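Local coordinates for protein acetyl xylan esterase (Paenibacillus sp. R4, PDB 6AGQ) that probably removes acetyl groups from acetylated xylan and related esters, as a cold-active serine esterase of the alpha/beta-hydrolase clan, at residues A[257-262]-A[287-292]; A[136-141]-A[233-238]. All blocks are in the same frame, centred on the assembly; numbering follows the deposited sequence.

Both contacts belong to one alpha/beta-hydrolase chain yet serve different levels of its structure. Contact 2 comes first along the chain, joining the loop between strand 114-118 and helix 153-170 to the C-terminal end of helix 226-236; contact 1 follows it, linking helix 255-259 and the turn after it to the loop that leads into edge strand 293-298. Their centres lie 31 Å apart and their nearest atoms about 15 Å, so neither touches the other. Contact 1 knits together the connections around strands 265-271 and 293-298 at one margin of the central sheet, within a single subunit. Contact 2 sits farther from the chain's centre, where other subunits of the six-chain assembly meet it.

Contact 1: residues A[257-262]-A[287-292]; sequences NMASRI and NHLAGP
Leu289 presses its CD2 methyl against two apolar groups of the facing segment at once, and this is the tight part of the contact. CD2 lies 3.7 Å from Ala259 CB and 3.8 Å from Ile262 CD1. The first bond of the Leu289 side chain leads away from residues 257-262, but CG set anti to the carbonyl carbon (chi1 -68°) helps bring the branch back, where it runs side by side with Ile262, both pointing the same way. Thr266 packs against Leu289, while Leu192 and Ala195 of helix 186-197 pack against Ile262, extending this buried patch.

The backbones approach closely as well. Ala259 O receives a CA-H...O contact from Leu289 CA at 3.2 Å, with an angle of 155° at the hydrogen, and a second such contact joins Ser260 CA to His288 O at 3.4 Å. Ala290 N is shared weakly between Ala259 O and Ile262 O, and Gly291 N adds another weak bond to Ile262 O at 3.3 Å; all three are bent, with angles at the hydrogen no wider than 131°.

Toward solvent the grip is looser, resting on these weak bonds. The His288 side chain reaches the facing segment through CB, 4.2 Å from Ala259 CB, while its ring turns ND1 to Ala284 O. At the exposed margin Ala290 CB still lies close to Ile262 O (3.3 Å), with Ser260 O farther off. Here a type I turn, Ala259 to Ile262, following on from helix 255-259, joins two successive helix-to-strand connections, those entering neighbouring parallel strands 265-271 and 293-298, at the edge of an alpha/beta-hydrolase sheet.

Contact 2: residues A[136-141]-A[233-238]; sequences GGIPGW and FRRYDP
The backbones stand well apart, the nearest alpha carbons, those of Ile138 and Arg235, being 8.6 Å from each other, so long side chains from the last turn of helix 226-236 must bridge to the loop 136-141. Tyr236 does most of this. Its CG is anti to the carbonyl carbon (chi1 -72°), and the ring reaches across until OH lies 3.3 Å from Gly136 C, beside the peptide that joins Gly136 to Gly137. The approach is contact rather than bonding: Gly137 N is 3.4 Å from Tyr236 OH, but the angle is poor. Ile138 comes to the ring at its edge, near the plane, with CD1 4.4 Å from Tyr236 CE1. Ile138 CD1 also lies 4.3 Å from Arg235 CG, in the aliphatic part of that side chain, while Trp232 stacks on the tyrosine ring.

The polar ends look elsewhere. Tyr236 OH is hydrogen-bonded to Gly125 O of the second subunit, and Arg235 NH2 bonds weakly to Ser96 OG there. Within the chain, then, the contact is loose and mainly van der Waals, and its chemistry suggests that the hydroxyl works mainly between subunits: the tyrosine passes beside its own glycine loop and probably helps hold two copies together.

Contact 1: residues A[257-262]-A[287-292]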
ATOM      1  N   ASN A 257     -16.187  27.789  16.766  1.00 27.01           N
ATOM      2  CA  ASN A 257     -17.231  28.700  17.231  1.00 27.30           C
ATOM      3  C   ASN A 257     -17.852  28.308  18.578  1.00 30.33           C
ATOM      4  O   ASN A 257     -18.209  29.221  19.334  1.00 27.76           O
ATOM      5  CB  ASN A 257     -18.336  28.845  16.165  1.00 26.08           C
ATOM      6  CG  ASN A 257     -17.811  29.417  14.886  1.00 26.46           C
ATOM      7  OD1 ASN A 257     -16.917  30.283  14.890  1.00 28.92           O
ATOM      8  ND2 ASN A 257     -18.351  28.949  13.769  1.00 30.28           N
ATOM      9  N   MET A 258     -18.073  26.985  18.848  1.00 26.90           N
ATOM     10  CA  MET A 258     -18.478  26.549  20.198  1.00 29.53           C
ATOM     11  C   MET A 258     -17.466  26.919  21.293  1.00 28.03           C
ATOM     12  O   MET A 258     -17.856  27.404  22.385  1.00 29.89           O
ATOM     13  CB  MET A 258     -18.649  25.006  20.278  1.00 32.27           C
ATOM     14  CG  MET A 258     -19.685  24.446  19.346  1.00 32.79           C
ATOM     15  SD  MET A 258     -21.243  25.201  19.721  1.00 34.10           S
ATOM     16  CE  MET A 258     -22.158  24.561  18.308  1.00 38.46           C
ATOM     17  N   ALA A 259     -16.183  26.673  21.011  1.00 29.00           N
ATOM     18  CA  ALA A 259     -15.053  27.007  21.959  1.00 34.50           C
ATOM     19  C   ALA A 259     -15.092  28.432  22.478  1.00 32.53           C
ATOM     20  O   ALA A 259     -14.779  28.701  23.621  1.00 29.32           O
ATOM     21  CB  ALA A 259     -13.697  26.787  21.303  1.00 34.97           C
ATOM     22  N   SER A 260     -15.532  29.333  21.615  1.00 34.75           N
ATOM     23  CA  SER A 260     -15.637  30.767  21.940  1.00 35.00           C
ATOM     24  C   SER A 260     -16.714  31.053  23.030  1.00 31.78           C
ATOM     25  O   SER A 260     -16.726  32.111  23.620  1.00 27.76           O
ATOM     26  CB  SER A 260     -15.956  31.492  20.629  1.00 35.86           C
ATOM     27  OG  SER A 260     -16.687  32.638  20.874  1.00 55.96           O
ATOM     28  N   ARG A 261     -17.645  30.114  23.249  1.00 30.93           N
ATOM     29  CA  ARG A 261     -18.685  30.253  24.295  1.00 30.65           C
ATOM     30  C   ARG A 261     -18.528  29.328  25.511  1.00 30.82           C
ATOM     31  O   ARG A 261     -19.383  29.355  26.362  1.00 34.10           O
ATOM     32  CB  ARG A 261     -20.064  30.065  23.659  1.00 32.53           C
ATOM     33  CG  ARG A 261     -20.406  31.168  22.662  1.00 35.76           C
ATOM     34  CD  ARG A 261     -20.824  30.579  21.341  1.00 36.26           C
ATOM     35  NE  ARG A 261     -21.425  31.588  20.496  1.00 36.42           N
ATOM     36  CZ  ARG A 261     -20.909  32.094  19.376  1.00 34.85           C
ATOM     37  NH1 ARG A 261     -19.736  31.695  18.904  1.00 36.06           N
ATOM     38  NH2 ARG A 261     -21.610  33.012  18.691  1.00 34.53           N
ATOM     39  N   ILE A 262     -17.470  28.509  25.560  1.00 29.68           N
ATOM     40  CA  ILE A 262     -17.142  27.632  26.681  1.00 30.49           C
ATOM     41  C   ILE A 262     -16.472  28.394  27.801  1.00 31.78           C
ATOM     42  O   ILE A 262     -15.416  29.001  27.572  1.00 35.86           O
ATOM     43  CB  ILE A 262     -16.193  26.476  26.248  1.00 29.58           C
ATOM     44  CG1 ILE A 262     -16.886  25.605  25.190  1.00 30.57           C
ATOM     45  CG2 ILE A 262     -15.766  25.626  27.440  1.00 28.73           C
ATOM     46  CD1 ILE A 262     -16.056  24.516  24.594  1.00 30.37           C
ATOM     47  N   ASN A 287      -7.442  27.588  20.956  1.00 27.53           N
ATOM     48  CA  ASN A 287      -7.012  29.000  21.087  1.00 29.08           C
ATOM     49  C   ASN A 287      -8.163  30.013  21.156  1.00 31.21           C
ATOM     50  O   ASN A 287      -7.916  31.198  21.409  1.00 36.86           O
ATOM     51  CB  ASN A 287      -6.028  29.367  19.952  1.00 29.43           C
ATOM     52  CG  ASN A 287      -4.675  28.747  20.152  1.00 29.96           C
ATOM     53  OD1 ASN A 287      -4.258  28.557  21.280  1.00 34.16           O
ATOM     54  ND2 ASN A 287      -3.995  28.400  19.073  1.00 28.34           N
ATOM     55  N   HIS A 288      -9.395  29.548  20.959  1.00 29.85           N
ATOM     56  CA  HIS A 288     -10.618  30.319  21.165  1.00 31.53           C
ATOM     57  C   HIS A 288     -11.404  30.011  22.446  1.00 26.71           C
ATOM     58  O   HIS A 288     -12.357  30.667  22.745  1.00 28.10           O
ATOM     59  CB  HIS A 288     -11.564  30.124  19.938  1.00 32.58           C
ATOM     60  CG  HIS A 288     -11.230  31.011  18.788  1.00 32.16           C
ATOM     61  ND1 HIS A 288     -10.630  30.543  17.638  1.00 34.50           N
ATOM     62  CD2 HIS A 288     -11.370  32.352  18.625  1.00 34.67           C
ATOM     63  CE1 HIS A 288     -10.450  31.545  16.801  1.00 31.19           C
ATOM     64  NE2 HIS A 288     -10.885  32.655  17.375  1.00 36.17           N
ATOM     65  N   LEU A 289     -11.007  29.025  23.211  1.00 32.73           N
ATOM     66  CA  LEU A 289     -11.667  28.734  24.497  1.00 31.87           C
ATOM     67  C   LEU A 289     -11.659  29.996  25.343  1.00 32.82           C
ATOM     68  O   LEU A 289     -10.661  30.691  25.373  1.00 33.95           O
ATOM     69  CB  LEU A 289     -10.942  27.612  25.217  1.00 30.36           C
ATOM     70  CG  LEU A 289     -11.052  26.221  24.544  1.00 27.54           C
ATOM     71  CD1 LEU A 289     -10.128  25.267  25.233  1.00 25.07           C
ATOM     72  CD2 LEU A 289     -12.465  25.655  24.599  1.00 28.99           C
ATOM     73  N   ALA A 290     -12.784  30.312  25.958  1.00 33.72           N
ATOM     74  CA  ALA A 290     -12.911  31.505  26.767  1.00 39.02           C
ATOM     75  C   ALA A 290     -12.417  31.241  28.225  1.00 44.10           C
ATOM     76  O   ALA A 290     -11.880  32.154  28.867  1.00 56.10           O
ATOM     77  CB  ALA A 290     -14.361  32.007  26.747  1.00 36.91           C
ATOM     78  N   GLY A 291     -12.537  30.009  28.731  1.00 39.79           N
ATOM     79  CA  GLY A 291     -12.200  29.740  30.153  1.00 38.04           C
ATOM     80  C   GLY A 291     -10.802  29.179  30.307  1.00 34.72           C
ATOM     81  O   GLY A 291     -10.137  28.959  29.324  1.00 39.94           O
ATOM     82  N   PRO A 292     -10.379  28.843  31.535  1.00 31.57           N
ATOM     83  CA  PRO A 292      -9.087  28.151  31.728  1.00 29.24           C
ATOM     84  C   PRO A 292      -8.941  26.861  30.950  1.00 27.53           C
ATOM     85  O   PRO A 292      -9.922  26.136  30.754  1.00 29.12           O
ATOM     86  CB  PRO A 292      -9.073  27.817  33.230  1.00 32.67           C
ATOM     87  CG  PRO A 292     -10.201  28.621  33.830  1.00 33.39           C
ATOM     88  CD  PRO A 292     -11.203  28.831  32.749  1.00 31.15           C
TER

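Contact 2: residues A[136-141]-A[233-238]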
ATOM      1  N   GLY A 136     -30.521  12.897  -0.708  1.00 26.86           N
ATOM      2  CA  GLY A 136     -29.625  11.859  -0.240  1.00 28.21           C
ATOM      3  C   GLY A 136     -28.276  12.334   0.297  1.00 29.12           C
ATOM      4  O   GLY A 136     -28.078  13.509   0.710  1.00 28.13           O
ATOM      5  N   GLY A 137     -27.311  11.408   0.305  1.00 30.25           N
ATOM      6  CA  GLY A 137     -25.942  11.806   0.650  1.00 29.70           C
ATOM      7  C   GLY A 137     -24.852  10.846   0.303  1.00 29.32           C
ATOM      8  O   GLY A 137     -25.071   9.869  -0.352  1.00 28.99           O
ATOM      9  N   ILE A 138     -23.665  11.163   0.817  1.00 30.81           N
ATOM     10  CA  ILE A 138     -22.486  10.325   0.762  1.00 30.31           C
ATOM     11  C   ILE A 138     -22.659   9.292   1.878  1.00 29.93           C
ATOM     12  O   ILE A 138     -23.130   9.657   2.955  1.00 26.39           O
ATOM     13  CB  ILE A 138     -21.235  11.203   1.048  1.00 29.34           C
ATOM     14  CG1 ILE A 138     -21.131  12.353   0.030  1.00 30.59           C
ATOM     15  CG2 ILE A 138     -19.934  10.408   1.074  1.00 27.07           C
ATOM     16  CD1 ILE A 138     -21.214  11.986  -1.437  1.00 29.02           C
ATOM     17  N   PRO A 139     -22.227   8.023   1.666  1.00 28.87           N
ATOM     18  CA  PRO A 139     -22.338   7.074   2.787  1.00 28.77           C
ATOM     19  C   PRO A 139     -21.738   7.643   4.069  1.00 27.75           C
ATOM     20  O   PRO A 139     -20.673   8.210   4.009  1.00 29.82           O
ATOM     21  CB  PRO A 139     -21.516   5.860   2.327  1.00 29.57           C
ATOM     22  CG  PRO A 139     -21.477   5.968   0.824  1.00 31.78           C
ATOM     23  CD  PRO A 139     -21.461   7.455   0.549  1.00 31.10           C
ATOM     24  N   GLY A 140     -22.404   7.435   5.205  1.00 27.14           N
ATOM     25  CA  GLY A 140     -22.131   8.175   6.457  1.00 25.96           C
ATOM     26  C   GLY A 140     -23.203   9.196   6.794  1.00 24.83           C
ATOM     27  O   GLY A 140     -24.314   9.128   6.304  1.00 30.67           O
ATOM     28  N   TRP A 141     -22.867  10.170   7.606  1.00 24.44           N
ATOM     29  CA  TRP A 141     -23.842  11.117   8.160  1.00 24.61           C
ATOM     30  C   TRP A 141     -23.453  12.582   7.980  1.00 23.35           C
ATOM     31  O   TRP A 141     -24.327  13.423   8.093  1.00 25.30           O
ATOM     32  CB  TRP A 141     -24.079  10.791   9.673  1.00 27.08           C
ATOM     33  CG  TRP A 141     -24.490   9.368   9.863  1.00 24.56           C
ATOM     34  CD1 TRP A 141     -25.722   8.872   9.659  1.00 26.05           C
ATOM     35  CD2 TRP A 141     -23.654   8.253  10.157  1.00 22.97           C
ATOM     36  NE1 TRP A 141     -25.732   7.532   9.878  1.00 26.98           N
ATOM     37  CE2 TRP A 141     -24.462   7.123  10.156  1.00 24.88           C
ATOM     38  CE3 TRP A 141     -22.310   8.106  10.439  1.00 24.29           C
ATOM     39  CZ2 TRP A 141     -23.973   5.857  10.424  1.00 25.51           C
ATOM     40  CZ3 TRP A 141     -21.818   6.860  10.689  1.00 22.56           C
ATOM     41  CH2 TRP A 141     -22.643   5.741  10.686  1.00 21.82           C
ATOM     42  N   PHE A 233     -18.894  17.419  -2.814  1.00 26.21           N
ATOM     43  CA  PHE A 233     -18.563  18.248  -3.942  1.00 25.66           C
ATOM     44  C   PHE A 233     -18.420  17.469  -5.204  1.00 23.58           C
ATOM     45  O   PHE A 233     -19.049  17.820  -6.186  1.00 20.91           O
ATOM     46  CB  PHE A 233     -17.351  19.161  -3.708  1.00 25.25           C
ATOM     47  CG  PHE A 233     -17.676  20.272  -2.775  1.00 26.00           C
ATOM     48  CD1 PHE A 233     -18.457  21.294  -3.192  1.00 26.45           C
ATOM     49  CD2 PHE A 233     -17.299  20.219  -1.451  1.00 27.08           C
ATOM     50  CE1 PHE A 233     -18.814  22.319  -2.354  1.00 26.31           C
ATOM     51  CE2 PHE A 233     -17.661  21.238  -0.593  1.00 29.49           C
ATOM     52  CZ  PHE A 233     -18.441  22.276  -1.050  1.00 27.26           C
ATOM     53  N   ARG A 234     -17.663  16.385  -5.147  1.00 24.61           N
ATOM     54  CA  ARG A 234     -17.452  15.531  -6.286  1.00 26.19           C
ATOM     55  C   ARG A 234     -18.740  15.065  -6.937  1.00 30.84           C
ATOM     56  O   ARG A 234     -18.779  14.939  -8.164  1.00 31.52           O
ATOM     57  CB  ARG A 234     -16.604  14.311  -5.939  1.00 26.62           C
ATOM     58  CG  ARG A 234     -15.147  14.591  -5.700  1.00 26.45           C
ATOM     59  CD  ARG A 234     -14.424  13.348  -5.212  1.00 28.35           C
ATOM     60  NE  ARG A 234     -14.498  12.196  -6.131  1.00 28.29           N
ATOM     61  CZ  ARG A 234     -13.628  11.945  -7.114  1.00 29.97           C
ATOM     62  NH1 ARG A 234     -12.607  12.749  -7.318  1.00 31.08           N
ATOM     63  NH2 ARG A 234     -13.748  10.858  -7.870  1.00 32.33           N
ATOM     64  N   ARG A 235     -19.773  14.753  -6.148  1.00 33.51           N
ATOM     65  CA  ARG A 235     -21.081  14.282  -6.719  1.00 33.66           C
ATOM     66  C   ARG A 235     -22.181  15.323  -7.009  1.00 28.76           C
ATOM     67  O   ARG A 235     -23.004  15.133  -7.859  1.00 32.49           O
ATOM     68  CB  ARG A 235     -21.662  13.238  -5.820  1.00 32.44           C
ATOM     69  CG  ARG A 235     -20.782  12.022  -5.718  1.00 36.87           C
ATOM     70  CD  ARG A 235     -21.647  10.860  -6.057  1.00 39.55           C
ATOM     71  NE  ARG A 235     -21.062   9.556  -5.806  1.00 40.21           N
ATOM     72  CZ  ARG A 235     -20.866   8.634  -6.737  1.00 33.63           C
ATOM     73  NH1 ARG A 235     -21.081   8.869  -8.026  1.00 34.36           N
ATOM     74  NH2 ARG A 235     -20.402   7.484  -6.370  1.00 36.46           N
ATOM     75  N   TYR A 236     -22.226  16.378  -6.243  1.00 30.25           N
ATOM     76  CA  TYR A 236     -23.335  17.327  -6.268  1.00 30.61           C
ATOM     77  C   TYR A 236     -22.900  18.643  -6.869  1.00 33.35           C
ATOM     78  O   TYR A 236     -23.741  19.393  -7.341  1.00 40.48           O
ATOM     79  CB  TYR A 236     -23.851  17.597  -4.838  1.00 31.54           C
ATOM     80  CG  TYR A 236     -24.620  16.462  -4.183  1.00 35.70           C
ATOM     81  CD1 TYR A 236     -23.954  15.429  -3.512  1.00 37.19           C
ATOM     82  CD2 TYR A 236     -26.006  16.415  -4.222  1.00 33.39           C
ATOM     83  CE1 TYR A 236     -24.660  14.357  -2.949  1.00 39.46           C
ATOM     84  CE2 TYR A 236     -26.705  15.379  -3.624  1.00 35.76           C
ATOM     85  CZ  TYR A 236     -26.030  14.338  -3.005  1.00 36.76           C
ATOM     86  OH  TYR A 236     -26.698  13.301  -2.414  1.00 35.81           O
ATOM     87  N   ASP A 237     -21.611  18.965  -6.858  1.00 34.06           N
ATOM     88  CA  ASP A 237     -21.181  20.360  -7.117  1.00 31.64           C
ATOM     89  C   ASP A 237     -19.678  20.451  -7.456  1.00 30.35           C
ATOM     90  O   ASP A 237     -18.917  20.978  -6.675  1.00 33.30           O
ATOM     91  CB  ASP A 237     -21.525  21.199  -5.878  1.00 30.98           C
ATOM     92  CG  ASP A 237     -21.185  22.656  -6.046  1.00 34.18           C
ATOM     93  OD1 ASP A 237     -21.132  23.133  -7.206  1.00 34.29           O
ATOM     94  OD2 ASP A 237     -20.903  23.323  -5.036  1.00 32.64           O
ATOM     95  N   PRO A 238     -19.247  19.932  -8.614  1.00 32.01           N
ATOM     96  CA  PRO A 238     -17.812  19.873  -8.933  1.00 33.39           C
ATOM     97  C   PRO A 238     -17.094  21.225  -9.174  1.00 33.53           C
ATOM     98  O   PRO A 238     -15.854  21.285  -9.060  1.00 31.74           O
ATOM     99  CB  PRO A 238     -17.771  19.057 -10.215  1.00 34.65           C
ATOM    100  CG  PRO A 238     -19.111  18.433 -10.336  1.00 36.21           C
ATOM    101  CD  PRO A 238     -20.037  19.428  -9.741  1.00 35.38           C
TER